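Local coordinates for nascent polypeptide-associated complex subunit alpha-like UBA domain-containing protein (Chaetomium thermophilum, PDB 5NNP) that binds an N-terminal acetyltransferase-like protein through its C-terminal UBA domain, probably as a HYPK-type regulatory partner, at residues D33-A36 with I37-M40. Sequence-based numbering, arbitrary orientation.
Sequences DGDA and IKAM
Asp35 folds its carboxylate back over the first turn of helix 36-43, where OD1 accepts a hydrogen bond from Lys38 N at 3.1 Å. With CG anti to the backbone N (chi1 -172°), the carboxylate is carried across to the helix start, and the amide reaches OD1 from above the carboxylate plane. Aspartate suits this N-cap: its short side chain supplies an acceptor, and its negative charge probably interacts well with the helix dipole. Replaced by alanine, this position would probably leave Lys38 N without its capping acceptor and the helix start more prone to fray. The main chain takes over at once with the first i to i+4 hydrogen bonds, Ala39 N to Asp35 O and Met40 N to Ala36 O.

The packed side is largely apolar. Met40, bent at chi3 (-77°), curls past the Ala36 carbonyl, its CE in looser contact with Ala36 CB at 4.4 Å. Small Ala36 and Ala39 let helices approach: Ala36 meets Asp10 and Leu29, Ala39 meets Leu28. Flexible, apolar Met40 reaches Leu13 and Leu14, and also Val734 of the neighbouring N-terminal acetyltransferase-like chain, where Ile37 packs on Glu733. The Lys38 side is open to solvent, which suits a long charged chain. Lys38 CB lies 3.4 Å from Asp35 CG, but NZ ends 6.4 Å from Asp35 OD2, too far for a salt bridge. The arrangement is a classic aspartate N-cap, here starting the third helix of a three-helix UBA domain.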
ATOM      1  N   ASP C  33       4.576  37.891   9.064  1.00 75.57           N
ATOM      2  CA  ASP C  33       5.242  39.145   9.407  1.00 80.31           C
ATOM      3  C   ASP C  33       5.398  39.313  10.903  1.00 72.40           C
ATOM      4  O   ASP C  33       5.098  40.374  11.441  1.00 73.47           O
ATOM      5  CB  ASP C  33       4.475  40.336   8.831  1.00 89.82           C
ATOM      6  CG  ASP C  33       4.395  40.301   7.314  1.00103.80           C
ATOM      7  OD1 ASP C  33       4.373  39.192   6.733  1.00109.09           O
ATOM      8  OD2 ASP C  33       4.355  41.387   6.702  1.00109.51           O
ATOM      9  N   GLY C  34       5.849  38.258  11.573  1.00 63.89           N
ATOM     10  CA  GLY C  34       6.076  38.305  13.001  1.00 62.40           C
ATOM     11  C   GLY C  34       4.842  38.616  13.833  1.00 70.12           C
ATOM     12  O   GLY C  34       4.964  38.948  15.010  1.00 83.80           O
ATOM     13  N   ASP C  35       3.656  38.517  13.236  1.00 61.04           N
ATOM     14  CA  ASP C  35       2.412  38.720  13.981  1.00 53.14           C
ATOM     15  C   ASP C  35       1.954  37.398  14.603  1.00 54.10           C
ATOM     16  O   ASP C  35       1.295  36.578  13.945  1.00 50.74           O
ATOM     17  CB  ASP C  35       1.322  39.303  13.073  1.00 49.94           C
ATOM     18  CG  ASP C  35       0.069  39.712  13.838  1.00 57.04           C
ATOM     19  OD1 ASP C  35      -0.115  39.255  14.983  1.00 59.58           O
ATOM     20  OD2 ASP C  35      -0.750  40.483  13.291  1.00 61.54           O
ATOM     21  N   ALA C  36       2.298  37.208  15.874  1.00 51.56           N
ATOM     22  CA  ALA C  36       2.032  35.959  16.583  1.00 53.60           C
ATOM     23  C   ALA C  36       0.546  35.619  16.663  1.00 59.75           C
ATOM     24  O   ALA C  36       0.164  34.449  16.515  1.00 57.13           O
ATOM     25  CB  ALA C  36       2.624  36.016  17.981  1.00 51.37           C
ATOM     26  N   ILE C  37      -0.284  36.634  16.902  1.00 54.47           N
ATOM     27  CA  ILE C  37      -1.723  36.429  17.004  1.00 50.86           C
ATOM     28  C   ILE C  37      -2.305  36.067  15.646  1.00 59.41           C
ATOM     29  O   ILE C  37      -3.255  35.286  15.558  1.00 62.62           O
ATOM     30  CB  ILE C  37      -2.438  37.666  17.544  1.00 60.32           C
ATOM     31  CG1 ILE C  37      -1.905  38.022  18.931  1.00 65.09           C
ATOM     32  CG2 ILE C  37      -3.950  37.440  17.599  1.00 59.07           C
ATOM     33  CD1 ILE C  37      -2.621  39.192  19.547  1.00 67.81           C
ATOM     34  N   LYS C  38      -1.728  36.620  14.583  1.00 56.25           N
ATOM     35  CA  LYS C  38      -2.172  36.254  13.249  1.00 58.14           C
ATOM     36  C   LYS C  38      -1.706  34.831  12.942  1.00 64.25           C
ATOM     37  O   LYS C  38      -2.480  34.003  12.448  1.00 69.72           O
ATOM     38  CB  LYS C  38      -1.656  37.244  12.204  1.00 57.53           C
ATOM     39  CG  LYS C  38      -2.291  37.078  10.837  1.00 61.35           C
ATOM     40  CD  LYS C  38      -1.507  37.838   9.774  1.00 74.15           C
ATOM     41  CE  LYS C  38      -1.958  37.454   8.370  1.00 79.57           C
ATOM     42  NZ  LYS C  38      -1.069  38.051   7.341  1.00 85.71           N
ATOM     43  N   ALA C  39      -0.449  34.531  13.257  1.00 61.80           N
ATOM     44  CA  ALA C  39       0.104  33.206  12.961  1.00 57.62           C
ATOM     45  C   ALA C  39      -0.634  32.084  13.713  1.00 58.25           C
ATOM     46  O   ALA C  39      -0.970  31.060  13.124  1.00 61.12           O
ATOM     47  CB  ALA C  39       1.594  33.172  13.282  1.00 49.32           C
ATOM     48  N   MET C  40      -0.888  32.279  15.005  1.00 53.56           N
ATOM     49  CA  MET C  40      -1.599  31.277  15.802  1.00 49.44           C
ATOM     50  C   MET C  40      -3.031  31.041  15.308  1.00 56.86           C
ATOM     51  O   MET C  40      -3.518  29.910  15.294  1.00 54.84           O
ATOM     52  CB  MET C  40      -1.635  31.687  17.279  1.00 56.82           C
ATOM     53  CG  MET C  40      -0.304  31.564  18.021  1.00 59.53           C
ATOM     54  SD  MET C  40      -0.482  31.879  19.788  1.00 54.07           S
ATOM     55  CE  MET C  40      -0.608  33.659  19.836  1.00 47.63           C
TER